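Glyoxalase/bleomycin resistance protein/dioxygenase (Sphaerobacter thermophilus, PDB 4HC5) belongs to the glyoxalase/bleomycin resistance/dioxygenase superfamily and may act as a dioxygenase. Local coordinates at residues A[31-41]-A[53-63]; A[79-90]-A[125-133]. All blocks are in the same frame, centred on the assembly; numbering follows the deposited sequence.

Interaction 1: residues A[31-41]-A[53-63]; sequences YVNTLGFEKVF and TVVPPGAQTQV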
loop_
_atom_site.group_PDB
_atom_site.type_symbol
_atom_site.label_atom_id
_atom_site.label_comp_id
_atom_site.label_asym_id
_atom_site.label_seq_id
_atom_site.Cartn_x
_atom_site.Cartn_y
_atom_site.Cartn_z
ATOM N N TYR A 31 2.016 -16.130 1.930
ATOM C CA TYR A 31 0.926 -15.302 1.362
ATOM C C TYR A 31 0.016 -16.147 0.472
ATOM O O TYR A 31 -1.189 -15.905 0.500
ATOM C CB TYR A 31 1.453 -14.035 0.615
ATOM C CG TYR A 31 1.950 -13.036 1.622
ATOM C CD1 TYR A 31 1.074 -12.098 2.145
ATOM C CD2 TYR A 31 3.208 -13.049 2.113
ATOM C CE1 TYR A 31 1.430 -11.234 3.173
ATOM C CE2 TYR A 31 3.615 -12.176 3.143
ATOM C CZ TYR A 31 2.721 -11.286 3.713
ATOM O OH TYR A 31 3.028 -10.460 4.757
ATOM N N VAL A 32 0.562 -17.055 -0.328
ATOM C CA VAL A 32 -0.231 -17.838 -1.246
ATOM C C VAL A 32 -0.946 -18.996 -0.451
ATOM O O VAL A 32 -2.184 -19.136 -0.494
ATOM C CB VAL A 32 0.598 -18.388 -2.437
ATOM C CG1 VAL A 32 -0.227 -19.417 -3.263
ATOM C CG2 VAL A 32 1.106 -17.206 -3.262
ATOM N N ASN A 33 -0.174 -19.823 0.228
ATOM C CA ASN A 33 -0.746 -21.045 0.837
ATOM C C ASN A 33 -1.434 -20.852 2.160
ATOM O O ASN A 33 -2.301 -21.591 2.543
ATOM C CB ASN A 33 0.338 -22.104 0.883
ATOM C CG ASN A 33 0.744 -22.484 -0.491
ATOM O OD1 ASN A 33 -0.111 -22.659 -1.354
ATOM N ND2 ASN A 33 2.061 -22.549 -0.726
ATOM N N THR A 34 -0.952 -19.901 2.930
ATOM C CA THR A 34 -1.559 -19.616 4.216
ATOM C C THR A 34 -2.677 -18.551 4.128
ATOM O O THR A 34 -3.776 -18.770 4.629
ATOM C CB THR A 34 -0.565 -19.303 5.330
ATOM O OG1 THR A 34 0.328 -20.428 5.519
ATOM C CG2 THR A 34 -1.268 -18.930 6.681
ATOM N N LEU A 35 -2.387 -17.407 3.496
ATOM C CA LEU A 35 -3.381 -16.336 3.373
ATOM C C LEU A 35 -4.313 -16.458 2.196
ATOM O O LEU A 35 -5.301 -15.742 2.099
ATOM C CB LEU A 35 -2.792 -14.940 3.429
ATOM C CG LEU A 35 -1.999 -14.548 4.683
ATOM C CD1 LEU A 35 -1.591 -13.078 4.619
ATOM C CD2 LEU A 35 -2.747 -14.893 5.969
ATOM N N GLY A 36 -3.984 -17.312 1.264
ATOM C CA GLY A 36 -4.879 -17.491 0.109
ATOM C C GLY A 36 -4.742 -16.493 -1.033
ATOM O O GLY A 36 -5.586 -16.436 -1.941
ATOM N N PHE A 37 -3.661 -15.718 -1.012
ATOM C CA PHE A 37 -3.420 -14.810 -2.140
ATOM C C PHE A 37 -2.970 -15.628 -3.370
ATOM O O PHE A 37 -2.605 -16.799 -3.267
ATOM C CB PHE A 37 -2.316 -13.814 -1.832
ATOM C CG PHE A 37 -2.644 -12.715 -0.832
ATOM C CD1 PHE A 37 -3.312 -12.938 0.342
ATOM C CD2 PHE A 37 -2.227 -11.427 -1.051
ATOM C CE1 PHE A 37 -3.536 -11.904 1.279
ATOM C CE2 PHE A 37 -2.400 -10.425 -0.120
ATOM C CZ PHE A 37 -3.066 -10.647 1.034
ATOM N N GLU A 38 -2.975 -14.959 -4.526
ATOM C CA GLU A 38 -2.479 -15.505 -5.775
ATOM C C GLU A 38 -1.198 -14.747 -6.190
ATOM O O GLU A 38 -1.137 -13.507 -6.095
ATOM C CB GLU A 38 -3.505 -15.344 -6.904
ATOM C CG GLU A 38 -4.812 -16.070 -6.676
ATOM C CD GLU A 38 -5.936 -15.563 -7.606
ATOM O OE1 GLU A 38 -5.683 -14.619 -8.453
ATOM O OE2 GLU A 38 -7.086 -16.083 -7.525
ATOM N N LYS A 39 -0.224 -15.473 -6.690
ATOM C CA LYS A 39 1.020 -14.839 -7.208
ATOM C C LYS A 39 0.625 -14.181 -8.534
ATOM O O LYS A 39 -0.062 -14.728 -9.381
ATOM C CB LYS A 39 2.163 -15.842 -7.433
ATOM C CG LYS A 39 3.520 -15.163 -7.802
ATOM C CD LYS A 39 4.707 -16.109 -7.858
ATOM C CE LYS A 39 4.756 -16.916 -9.070
ATOM N NZ LYS A 39 5.940 -17.853 -9.106
ATOM N N VAL A 40 1.174 -12.984 -8.733
ATOM C CA VAL A 40 1.061 -12.290 -10.011
ATOM C C VAL A 40 2.439 -12.144 -10.657
ATOM O O VAL A 40 2.864 -13.007 -11.426
ATOM C CB VAL A 40 0.259 -10.943 -9.883
ATOM C CG1 VAL A 40 0.143 -10.293 -11.248
ATOM C CG2 VAL A 40 -1.120 -11.196 -9.232
ATOM N N PHE A 41 3.190 -11.120 -10.240
ATOM C CA PHE A 41 4.541 -10.959 -10.748
ATOM C C PHE A 41 5.533 -11.921 -10.096
ATOM O O PHE A 41 5.503 -12.173 -8.881
ATOM C CB PHE A 41 5.065 -9.523 -10.534
ATOM C CG PHE A 41 4.593 -8.529 -11.526
ATOM C CD1 PHE A 41 3.434 -7.862 -11.325
ATOM C CD2 PHE A 41 5.298 -8.292 -12.686
ATOM C CE1 PHE A 41 2.937 -6.977 -12.240
ATOM C CE2 PHE A 41 4.854 -7.372 -13.579
ATOM C CZ PHE A 41 3.688 -6.665 -13.349
ATOM N N THR A 53 4.996 -10.177 -6.707
ATOM C CA THR A 53 3.789 -9.670 -6.091
ATOM C C THR A 53 2.716 -10.767 -5.915
ATOM O O THR A 53 2.691 -11.779 -6.610
ATOM C CB THR A 53 3.100 -8.501 -6.854
ATOM O OG1 THR A 53 2.501 -9.015 -8.038
ATOM C CG2 THR A 53 4.045 -7.344 -7.230
ATOM N N VAL A 54 1.822 -10.496 -4.953
ATOM C CA VAL A 54 0.707 -11.351 -4.635
ATOM C C VAL A 54 -0.569 -10.472 -4.504
ATOM O O VAL A 54 -0.515 -9.288 -4.248
ATOM C CB VAL A 54 0.921 -12.147 -3.307
ATOM C CG1 VAL A 54 1.977 -13.234 -3.501
ATOM C CG2 VAL A 54 1.288 -11.216 -2.141
ATOM N N VAL A 55 -1.725 -11.108 -4.747
ATOM C CA VAL A 55 -2.981 -10.355 -4.716
ATOM C C VAL A 55 -4.083 -11.214 -4.069
ATOM O O VAL A 55 -4.149 -12.388 -4.310
ATOM C CB VAL A 55 -3.432 -9.919 -6.151
ATOM C CG1 VAL A 55 -3.897 -11.102 -7.019
ATOM C CG2 VAL A 55 -4.492 -8.833 -6.127
ATOM N N PRO A 56 -4.967 -10.582 -3.280
ATOM C CA PRO A 56 -6.145 -11.332 -2.877
ATOM C C PRO A 56 -6.970 -11.727 -4.081
ATOM O O PRO A 56 -7.077 -10.950 -5.031
ATOM C CB PRO A 56 -6.914 -10.340 -1.950
ATOM C CG PRO A 56 -5.829 -9.400 -1.453
ATOM C CD PRO A 56 -4.913 -9.245 -2.670
ATOM N N PRO A 57 -7.532 -12.915 -4.082
ATOM C CA PRO A 57 -8.254 -13.395 -5.302
ATOM C C PRO A 57 -9.360 -12.445 -5.751
ATOM O O PRO A 57 -10.193 -12.043 -4.960
ATOM C CB PRO A 57 -8.841 -14.735 -4.886
ATOM C CG PRO A 57 -7.904 -15.126 -3.815
ATOM C CD PRO A 57 -7.517 -13.915 -3.034
ATOM N N GLY A 58 -9.294 -12.099 -7.025
ATOM C CA GLY A 58 -10.272 -11.159 -7.615
ATOM C C GLY A 58 -10.097 -9.661 -7.368
ATOM O O GLY A 58 -10.854 -8.837 -7.880
ATOM N N ALA A 59 -9.077 -9.294 -6.551
ATOM C CA ALA A 59 -8.853 -7.908 -6.161
ATOM C C ALA A 59 -7.925 -7.176 -7.091
ATOM O O ALA A 59 -7.144 -7.810 -7.839
ATOM C CB ALA A 59 -8.329 -7.834 -4.716
ATOM N N GLN A 60 -7.985 -5.847 -7.020
ATOM C CA GLN A 60 -7.159 -4.997 -7.939
ATOM C C GLN A 60 -5.682 -4.790 -7.456
ATOM O O GLN A 60 -4.711 -5.178 -8.116
ATOM C CB GLN A 60 -7.868 -3.728 -8.182
ATOM C CG GLN A 60 -7.180 -2.750 -9.066
ATOM C CD GLN A 60 -8.054 -1.534 -9.318
ATOM O OE1 GLN A 60 -8.487 -0.816 -8.404
ATOM N NE2 GLN A 60 -8.409 -1.362 -10.614
ATOM N N THR A 61 -5.530 -4.243 -6.280
ATOM C CA THR A 61 -4.238 -3.804 -5.750
ATOM C C THR A 61 -3.444 -5.031 -5.210
ATOM O O THR A 61 -3.938 -5.772 -4.357
ATOM C CB THR A 61 -4.417 -2.690 -4.759
ATOM O OG1 THR A 61 -5.068 -1.582 -5.355
ATOM C CG2 THR A 61 -3.080 -2.235 -4.161
ATOM N N GLN A 62 -2.206 -5.106 -5.617
ATOM C CA GLN A 62 -1.250 -6.166 -5.260
ATOM C C GLN A 62 -0.381 -5.730 -4.086
ATOM O O GLN A 62 -0.303 -4.533 -3.757
ATOM C CB GLN A 62 -0.420 -6.480 -6.480
ATOM C CG GLN A 62 -1.198 -6.965 -7.692
ATOM C CD GLN A 62 -0.375 -7.045 -8.972
ATOM O OE1 GLN A 62 0.863 -7.131 -8.950
ATOM N NE2 GLN A 62 -1.073 -6.979 -10.110
ATOM N N VAL A 63 0.285 -6.693 -3.474
ATOM C CA VAL A 63 1.328 -6.442 -2.472
ATOM C C VAL A 63 2.643 -7.033 -3.029
ATOM O O VAL A 63 2.705 -8.220 -3.397
ATOM C CB VAL A 63 0.967 -7.124 -1.136
ATOM C CG1 VAL A 63 2.120 -6.996 -0.098
ATOM C CG2 VAL A 63 -0.382 -6.576 -0.605
HETATM O O HOH W 1 -7.529 -12.701 -8.956
#

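Interaction 2: residues A[79-90]-A[125-133]; sequences GYTGISLITRDI and GNQFFLVEE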
loop_
_atom_site.group_PDB
_atom_site.type_symbol
_atom_site.label_atom_id
_atom_site.label_comp_id
_atom_site.label_asym_id
_atom_site.label_seq_id
_atom_site.Cartn_x
_atom_site.Cartn_y
_atom_site.Cartn_z
ATOM N N GLY A 79 7.196 -5.072 12.042
ATOM C CA GLY A 79 6.523 -3.892 12.475
ATOM C C GLY A 79 5.231 -3.609 11.741
ATOM O O GLY A 79 4.806 -4.333 10.905
ATOM N N TYR A 80 4.618 -2.504 12.112
ATOM C CA TYR A 80 3.405 -2.041 11.443
ATOM C C TYR A 80 3.628 -1.746 10.004
ATOM O O TYR A 80 4.463 -0.986 9.698
ATOM C CB TYR A 80 2.895 -0.774 12.107
ATOM C CG TYR A 80 2.431 -1.071 13.443
ATOM C CD1 TYR A 80 1.318 -1.852 13.645
ATOM C CD2 TYR A 80 3.137 -0.622 14.542
ATOM C CE1 TYR A 80 0.897 -2.158 14.920
ATOM C CE2 TYR A 80 2.722 -0.913 15.817
ATOM C CZ TYR A 80 1.614 -1.686 15.991
ATOM O OH TYR A 80 1.231 -1.957 17.251
ATOM N N THR A 81 2.862 -2.376 9.131
ATOM C CA THR A 81 3.008 -2.154 7.711
ATOM C C THR A 81 2.246 -0.927 7.243
ATOM O O THR A 81 2.528 -0.423 6.220
ATOM C CB THR A 81 2.483 -3.328 6.886
ATOM O OG1 THR A 81 1.114 -3.546 7.177
ATOM C CG2 THR A 81 3.274 -4.592 7.156
ATOM N N GLY A 82 1.268 -0.530 8.018
ATOM C CA GLY A 82 0.342 0.539 7.555
ATOM C C GLY A 82 -0.658 -0.006 6.551
ATOM O O GLY A 82 -1.417 0.737 5.945
ATOM N N ILE A 83 -0.670 -1.314 6.327
ATOM C CA ILE A 83 -1.618 -1.991 5.388
ATOM C C ILE A 83 -2.746 -2.579 6.211
ATOM O O ILE A 83 -2.559 -3.352 7.149
ATOM C CB ILE A 83 -0.950 -3.044 4.506
ATOM C CG1 ILE A 83 0.060 -2.378 3.577
ATOM C CG2 ILE A 83 -1.978 -3.843 3.682
ATOM C CD1 ILE A 83 1.025 -3.315 2.838
ATOM N N SER A 84 -3.964 -2.240 5.778
ATOM C CA SER A 84 -5.172 -2.814 6.363
ATOM C C SER A 84 -5.818 -3.701 5.295
ATOM O O SER A 84 -5.840 -3.370 4.093
ATOM C CB SER A 84 -6.156 -1.770 6.818
ATOM O OG SER A 84 -5.597 -0.912 7.810
ATOM N N LEU A 85 -6.321 -4.829 5.719
ATOM C CA LEU A 85 -6.889 -5.882 4.886
ATOM C C LEU A 85 -8.362 -6.084 5.285
ATOM O O LEU A 85 -8.675 -6.105 6.463
ATOM C CB LEU A 85 -6.130 -7.191 5.075
ATOM C CG LEU A 85 -4.626 -7.160 4.741
ATOM C CD1 LEU A 85 -3.968 -8.508 5.152
ATOM C CD2 LEU A 85 -4.367 -6.818 3.273
ATOM N N ILE A 86 -9.203 -6.311 4.265
ATOM C CA ILE A 86 -10.622 -6.595 4.488
ATOM C C ILE A 86 -10.915 -8.084 4.278
ATOM O O ILE A 86 -10.397 -8.720 3.340
ATOM C CB ILE A 86 -11.527 -5.778 3.525
ATOM C CG1 ILE A 86 -11.357 -4.280 3.828
ATOM C CG2 ILE A 86 -12.976 -6.203 3.611
ATOM C CD1 ILE A 86 -11.669 -3.790 5.193
ATOM N N THR A 87 -11.742 -8.623 5.179
ATOM C CA THR A 87 -12.314 -9.947 5.019
ATOM C C THR A 87 -13.833 -9.790 5.157
ATOM O O THR A 87 -14.310 -8.927 5.869
ATOM C CB THR A 87 -11.774 -10.952 6.077
ATOM O OG1 THR A 87 -12.327 -12.237 5.819
ATOM C CG2 THR A 87 -12.119 -10.515 7.508
ATOM N N ARG A 88 -14.554 -10.646 4.475
ATOM C CA ARG A 88 -16.014 -10.675 4.618
ATOM C C ARG A 88 -16.554 -11.486 5.797
ATOM O O ARG A 88 -17.720 -11.368 6.172
ATOM C CB ARG A 88 -16.674 -11.082 3.300
ATOM C CG ARG A 88 -16.288 -10.080 2.203
ATOM C CD ARG A 88 -17.298 -9.920 1.059
ATOM N NE ARG A 88 -16.733 -8.933 0.108
ATOM C CZ ARG A 88 -15.901 -9.197 -0.905
ATOM N NH1 ARG A 88 -15.442 -8.200 -1.683
ATOM N NH2 ARG A 88 -15.523 -10.448 -1.159
ATOM N N ASP A 89 -15.721 -12.339 6.392
ATOM C CA ASP A 89 -16.088 -13.165 7.575
ATOM C C ASP A 89 -14.864 -13.292 8.497
ATOM O O ASP A 89 -14.035 -14.113 8.304
ATOM C CB ASP A 89 -16.655 -14.502 7.158
ATOM C CG ASP A 89 -17.174 -15.304 8.321
ATOM O OD1 ASP A 89 -16.849 -15.003 9.441
ATOM O OD2 ASP A 89 -17.900 -16.248 8.053
ATOM N N ILE A 90 -14.786 -12.403 9.461
ATOM C CA ILE A 90 -13.629 -12.334 10.330
ATOM C C ILE A 90 -13.564 -13.482 11.342
ATOM O O ILE A 90 -12.516 -13.872 11.711
ATOM C CB ILE A 90 -13.436 -10.944 10.977
ATOM C CG1 ILE A 90 -11.985 -10.794 11.406
ATOM C CG2 ILE A 90 -14.399 -10.741 12.126
ATOM C CD1 ILE A 90 -11.579 -9.416 11.814
ATOM N N GLY A 125 7.224 -10.903 11.068
ATOM C CA GLY A 125 6.745 -9.944 12.007
ATOM C C GLY A 125 6.078 -8.690 11.416
ATOM O O GLY A 125 5.782 -7.731 12.154
ATOM N N ASN A 126 5.858 -8.735 10.104
ATOM C CA ASN A 126 5.039 -7.631 9.506
ATOM C C ASN A 126 3.580 -7.750 9.978
ATOM O O ASN A 126 2.974 -8.799 9.801
ATOM C CB ASN A 126 5.076 -7.745 8.002
ATOM C CG ASN A 126 6.478 -7.499 7.405
ATOM O OD1 ASN A 126 7.118 -6.502 7.760
ATOM N ND2 ASN A 126 6.941 -8.386 6.521
ATOM N N GLN A 127 3.097 -6.641 10.511
ATOM C CA GLN A 127 1.757 -6.592 11.103
ATOM C C GLN A 127 0.722 -5.901 10.197
ATOM O O GLN A 127 0.959 -4.866 9.578
ATOM C CB GLN A 127 1.771 -5.897 12.466
ATOM C CG GLN A 127 0.491 -6.229 13.278
ATOM C CD GLN A 127 0.536 -5.671 14.700
ATOM O OE1 GLN A 127 0.453 -6.392 15.730
ATOM N NE2 GLN A 127 0.615 -4.393 14.754
ATOM N N PHE A 128 -0.403 -6.620 10.126
ATOM C CA PHE A 128 -1.569 -6.102 9.331
ATOM C C PHE A 128 -2.735 -5.923 10.278
ATOM O O PHE A 128 -2.983 -6.740 11.183
ATOM C CB PHE A 128 -1.948 -7.110 8.242
ATOM C CG PHE A 128 -0.866 -7.385 7.262
ATOM C CD1 PHE A 128 -0.659 -6.606 6.185
ATOM C CD2 PHE A 128 0.033 -8.409 7.462
ATOM C CE1 PHE A 128 0.353 -6.845 5.292
ATOM C CE2 PHE A 128 1.088 -8.638 6.600
ATOM C CZ PHE A 128 1.218 -7.864 5.454
ATOM N N PHE A 129 -3.592 -4.951 9.945
ATOM C CA PHE A 129 -4.895 -4.742 10.590
ATOM C C PHE A 129 -5.935 -5.422 9.703
ATOM O O PHE A 129 -5.957 -5.173 8.494
ATOM C CB PHE A 129 -5.134 -3.255 10.705
ATOM C CG PHE A 129 -6.352 -2.847 11.513
ATOM C CD1 PHE A 129 -6.584 -3.407 12.770
ATOM C CD2 PHE A 129 -7.184 -1.811 11.100
ATOM C CE1 PHE A 129 -7.655 -2.957 13.521
ATOM C CE2 PHE A 129 -8.234 -1.366 11.865
ATOM C CZ PHE A 129 -8.447 -1.958 13.107
ATOM N N LEU A 130 -6.721 -6.356 10.266
ATOM C CA LEU A 130 -7.677 -7.154 9.603
ATOM C C LEU A 130 -9.052 -6.690 10.069
ATOM O O LEU A 130 -9.367 -6.762 11.245
ATOM C CB LEU A 130 -7.482 -8.644 9.890
ATOM C CG LEU A 130 -8.438 -9.594 9.221
ATOM C CD1 LEU A 130 -8.329 -9.528 7.697
ATOM C CD2 LEU A 130 -8.228 -11.059 9.722
ATOM N N VAL A 131 -9.880 -6.259 9.105
ATOM C CA VAL A 131 -11.179 -5.667 9.380
ATOM C C VAL A 131 -12.275 -6.368 8.603
ATOM O O VAL A 131 -12.102 -6.706 7.447
ATOM C CB VAL A 131 -11.174 -4.130 9.023
ATOM C CG1 VAL A 131 -12.516 -3.528 9.473
ATOM C CG2 VAL A 131 -10.006 -3.430 9.655
ATOM N N GLU A 132 -13.408 -6.626 9.284
ATOM C CA GLU A 132 -14.536 -7.245 8.647
ATOM C C GLU A 132 -15.309 -6.146 7.909
ATOM O O GLU A 132 -15.673 -5.140 8.492
ATOM C CB GLU A 132 -15.437 -7.891 9.689
ATOM C CG GLU A 132 -16.525 -8.733 9.060
ATOM C CD GLU A 132 -17.233 -9.613 10.116
ATOM O OE1 GLU A 132 -17.880 -9.090 11.102
ATOM O OE2 GLU A 132 -17.073 -10.821 9.958
ATOM N N GLU A 133 -15.640 -6.461 6.690
ATOM C CA GLU A 133 -16.348 -5.540 5.782
ATOM C C GLU A 133 -17.676 -5.139 6.314
ATOM O O GLU A 133 -18.517 -6.030 6.587
ATOM C CB GLU A 133 -16.466 -6.151 4.385
ATOM C CG GLU A 133 -16.935 -5.152 3.339
ATOM C CD GLU A 133 -16.919 -5.729 1.908
ATOM O OE1 GLU A 133 -16.262 -5.109 1.046
ATOM O OE2 GLU A 133 -17.605 -6.776 1.651
ATOM O OXT GLU A 133 -17.933 -3.887 6.422
HETATM O O HOH W 2 -18.865 -8.737 5.822
HETATM O O HOH W 3 -17.431 -13.015 11.399
#

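Interaction 1: residues A[31-41]-A[53-63]
Phe37 lies against Val54, Val55 and Pro56 where helix 24-34 runs into strand 38-46, the first strand of a beta hairpin in one βαβββ module of the vicinal oxygen chelate (VOC) fold. Its CB stands 3.4 Å from Val55 O, and CG faces the same carbonyl, O and C alike. With CG anti to the carbonyl carbon (chi1 -72°), the ring is laid beside the Pro56 ring, both pointing the same way. CD2 meets Val54 CG2 at 3.7 Å, CE2 touches Pro56 CD, and CZ reaches Pro56 CG, which sits over one ring face, offset toward the rim, in a CH-pi contact. Val63 CG2 comes only to the edge. Ile11 of the second subunit also packs on this ring, and a large flat apolar group suits such a place. Gly36, the first residue to leave helical angles, takes a positive phi that glycine tolerates.

The hairpin strands are antiparallel: Glu38 and Val55 form a hydrogen-bonded pair, and Val40 N gives a nearly straight bond to Thr53 O (177°). Beta-branched Val55 suits its extended backbone, and its CG1 touches Val40 CG2 at 3.6 Å. At the surface, Glu38 lays its carboxylate across Pro57, while a water links Glu38 OE1 to Gly58 N. Thr53 OG1 does double duty, accepting from Phe41 N at 3.1 Å and donating to Gln62 OE1 at 2.7 Å, above that amide's plane.

Interaction 2: residues A[79-90]-A[125-133]
Leu85 is bonded through its backbone to Phe129 and Val131, joining parallel strands 79-87, outermost within the chain, and 126-132 of one VOC-fold sheet. Leu85 N binds Phe129 O at 2.8 Å, and Val131 N returns to Leu85 O with a C=O...N angle of 170°. Between Tyr80 and Ser84 a beta bulge shifts the register by two residues. Gly82 takes positive phi there, and Thr81 bridges the irregularity: its N and OG1 both donate to Gln127 O, OG1 at 2.7 Å, while the same hydroxyl accepts from Ile83 N in an ST turn. A chi1 of 59° places OG1 between the backbone N and carbonyl carbon, where it can make both its bonds.

Apolar packing follows. Thr81 CG2 sits over one face of Phe128, toward the rim, Ile83 lies alongside that ring, and Leu85 CD1 approaches its CG at 3.9 Å. Leu130 turns CD1 to Thr87 CG2 and CD2 to Ile90 CG1.

Charged contacts gather at the C-terminal end. Arg88 NE makes a salt bridge to Glu133 OE2 (2.8 Å), in the guanidinium plane but above the carboxylate plane. Glu132 OE2 accepts from Ile90 N at 2.8 Å and 170°, as helix 90-99 starts behind N-cap Asp89, whose OD1 accepts from Glu92 N. The amides and a water shared by both acids probably ease their repulsion, and the helix start would favour their ionised forms.

Interactions 1 and 2 lie in different four-stranded sheets, each with strand order 1-4-3-2, as expected for paired VOC modules. They are not equivalent: interaction 1 holds a helix-to-strand turn and an antiparallel hairpin, close in sequence, whereas interaction 2 ties together more distant, parallel strands. Both mix buried and exposed residues. Aromatic and aliphatic groups fill the inner parts, but polar chemistry differs: interaction 1 has a buried threonine hydroxyl between a backbone N-H and a side-chain amide, with a water at the surface, interaction 2 a salt bridge and a carboxylate-to-backbone bond at the helix start. Tyr31 OH, bound to Asp122, meets Phe128 CE2 at 3.2 Å. Both reach the second subunit, where Ser84, Leu85 and Ile86 extend the sheet.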